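Fatty acid amide hydrolase (Candida albicans, PDB 6KVR) probably hydrolyses amides of monocarboxylic acids, such as fatty acids, to the carboxylate and ammonium, as a member of the amidase signature family. Local coordinates at residues 347-352 with 481-486. Sequence-based numbering, arbitrary orientation.
Sequences IRDDGL and WSYTSL
D350 lies over one face of the Y483 ring and reaches past it to S482. Its CB meets the near rim of the ring, 3.6 Å from Y483 CE1. CG stands 3.5 Å above the ring plane, offset toward the rim. Carboxylate and ring are stacked, their planes 21° apart. A chi1 of 72° lays the carboxylate over the ring. OD1 takes the backbone N-H of L352 at 3.0 Å from above the carboxylate plane, an Asx turn, and also accepts from V353 N. OD1 also lies 3.1 Å from Y483 OH. OD2 lies 2.7 Å from S482 OG, a likely hydrogen bond, though that proton has another acceptor within reach. A water donates to both D350 OD2 and S482 O, a second link to the helix start. The backbone N of D350 gives a nearly straight bond to Y483 OH, 3.0 Å at 170°; Y483 OH in turn donates to V353 O. Beside this, L352 CD1 packs on S482 CB. G256, predicted to bind substrate, lies about 9 Å from the Y483 side chain. This buried contact joins the loop after strand 343-346 to the first turn of helix 482-490. Helix 385-397 flanks it through T385 and Y389, and strand 462-466 meets Y483 at P466.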
loop_
_atom_site.group_PDB
_atom_site.type_symbol
_atom_site.label_atom_id
_atom_site.label_comp_id
_atom_site.label_asym_id
_atom_site.label_seq_id
_atom_site.Cartn_x
_atom_site.Cartn_y
_atom_site.Cartn_z
ATOM N N ILE A 347 14.740 -15.053 -17.797
ATOM C CA ILE A 347 15.662 -15.444 -16.737
ATOM C C ILE A 347 15.934 -16.930 -16.924
ATOM O O ILE A 347 15.054 -17.764 -16.682
ATOM C CB ILE A 347 15.098 -15.127 -15.343
ATOM C CG1 ILE A 347 15.046 -13.609 -15.125
ATOM C CG2 ILE A 347 15.934 -15.788 -14.240
ATOM C CD1 ILE A 347 14.434 -13.193 -13.784
ATOM N N ARG A 348 17.140 -17.270 -17.390
ATOM C CA ARG A 348 17.541 -18.671 -17.499
ATOM C C ARG A 348 18.098 -19.228 -16.201
ATOM O O ARG A 348 18.118 -20.455 -16.024
ATOM C CB ARG A 348 18.607 -18.854 -18.588
ATOM C CG ARG A 348 18.307 -18.161 -19.888
ATOM C CD ARG A 348 17.682 -19.124 -20.839
ATOM N NE ARG A 348 17.485 -18.559 -22.168
ATOM C CZ ARG A 348 17.166 -19.292 -23.223
ATOM N NH1 ARG A 348 17.039 -20.607 -23.132
ATOM N NH2 ARG A 348 16.955 -18.692 -24.393
ATOM N N ASP A 349 18.560 -18.353 -15.307
ATOM C CA ASP A 349 19.254 -18.715 -14.078
ATOM C C ASP A 349 19.243 -17.471 -13.201
ATOM O O ASP A 349 19.729 -16.415 -13.622
ATOM C CB ASP A 349 20.684 -19.196 -14.390
ATOM C CG ASP A 349 21.454 -19.688 -13.155
ATOM O OD1 ASP A 349 21.648 -18.934 -12.170
ATOM O OD2 ASP A 349 21.873 -20.864 -13.173
ATOM N N ASP A 350 18.665 -17.561 -12.002
ATOM C CA ASP A 350 18.553 -16.372 -11.169
ATOM C C ASP A 350 19.868 -15.983 -10.503
ATOM O O ASP A 350 19.875 -15.051 -9.697
ATOM C CB ASP A 350 17.458 -16.558 -10.115
ATOM C CG ASP A 350 17.844 -17.537 -9.010
ATOM O OD1 ASP A 350 18.757 -18.374 -9.208
ATOM O OD2 ASP A 350 17.212 -17.463 -7.937
ATOM N N GLY A 351 20.974 -16.655 -10.831
ATOM C CA GLY A 351 22.252 -16.337 -10.238
ATOM C C GLY A 351 22.490 -16.972 -8.884
ATOM O O GLY A 351 23.579 -16.804 -8.323
ATOM N N LEU A 352 21.508 -17.690 -8.339
ATOM C CA LEU A 352 21.628 -18.356 -7.049
ATOM C C LEU A 352 21.641 -19.872 -7.163
ATOM O O LEU A 352 22.561 -20.518 -6.656
ATOM C CB LEU A 352 20.483 -17.922 -6.118
ATOM C CG LEU A 352 20.356 -16.405 -6.004
ATOM C CD1 LEU A 352 19.244 -16.027 -5.061
ATOM C CD2 LEU A 352 21.683 -15.797 -5.552
ATOM N N TRP A 481 13.484 -21.134 -2.209
ATOM C CA TRP A 481 12.342 -20.400 -2.750
ATOM C C TRP A 481 12.733 -19.254 -3.708
ATOM O O TRP A 481 11.862 -18.460 -4.099
ATOM C CB TRP A 481 11.522 -19.803 -1.609
ATOM C CG TRP A 481 10.978 -20.749 -0.587
ATOM C CD1 TRP A 481 11.178 -22.103 -0.502
ATOM C CD2 TRP A 481 10.146 -20.394 0.527
ATOM N NE1 TRP A 481 10.514 -22.610 0.594
ATOM C CE2 TRP A 481 9.875 -21.582 1.243
ATOM C CE3 TRP A 481 9.600 -19.183 0.983
ATOM C CZ2 TRP A 481 9.063 -21.603 2.381
ATOM C CZ3 TRP A 481 8.801 -19.203 2.123
ATOM C CH2 TRP A 481 8.539 -20.412 2.804
ATOM N N SER A 482 14.012 -19.133 -4.076
ATOM C CA SER A 482 14.474 -17.898 -4.711
ATOM C C SER A 482 13.683 -17.555 -5.975
ATOM O O SER A 482 13.463 -16.367 -6.261
ATOM C CB SER A 482 15.972 -17.997 -5.031
ATOM O OG SER A 482 16.220 -19.055 -5.947
ATOM N N TYR A 483 13.219 -18.567 -6.724
ATOM C CA TYR A 483 12.571 -18.301 -8.004
ATOM C C TYR A 483 11.178 -17.698 -7.834
ATOM O O TYR A 483 10.728 -16.942 -8.708
ATOM C CB TYR A 483 12.538 -19.585 -8.849
ATOM C CG TYR A 483 13.864 -19.806 -9.551
ATOM C CD1 TYR A 483 14.180 -19.113 -10.718
ATOM C CD2 TYR A 483 14.835 -20.640 -9.001
ATOM C CE1 TYR A 483 15.411 -19.289 -11.339
ATOM C CE2 TYR A 483 16.061 -20.818 -9.607
ATOM C CZ TYR A 483 16.345 -20.148 -10.774
ATOM O OH TYR A 483 17.571 -20.332 -11.369
ATOM N N THR A 484 10.487 -17.987 -6.727
ATOM C CA THR A 484 9.199 -17.345 -6.455
ATOM C C THR A 484 9.317 -16.170 -5.498
ATOM O O THR A 484 8.623 -15.157 -5.675
ATOM C CB THR A 484 8.187 -18.330 -5.864
ATOM O OG1 THR A 484 8.819 -19.111 -4.839
ATOM C CG2 THR A 484 7.575 -19.241 -6.946
ATOM N N SER A 485 10.187 -16.271 -4.489
ATOM C CA SER A 485 10.215 -15.235 -3.469
ATOM C C SER A 485 10.694 -13.899 -4.023
ATOM O O SER A 485 10.376 -12.859 -3.440
ATOM C CB SER A 485 11.086 -15.669 -2.284
ATOM O OG SER A 485 12.452 -15.748 -2.644
ATOM N N LEU A 486 11.427 -13.905 -5.141
ATOM C CA LEU A 486 11.842 -12.650 -5.769
ATOM C C LEU A 486 10.640 -11.772 -6.102
ATOM O O LEU A 486 10.653 -10.560 -5.854
ATOM C CB LEU A 486 12.647 -12.940 -7.037
ATOM C CG LEU A 486 13.010 -11.728 -7.896
ATOM C CD1 LEU A 486 13.944 -10.779 -7.126
ATOM C CD2 LEU A 486 13.593 -12.133 -9.281
HETATM O O HOH W 1 15.664 -15.195 -7.386
#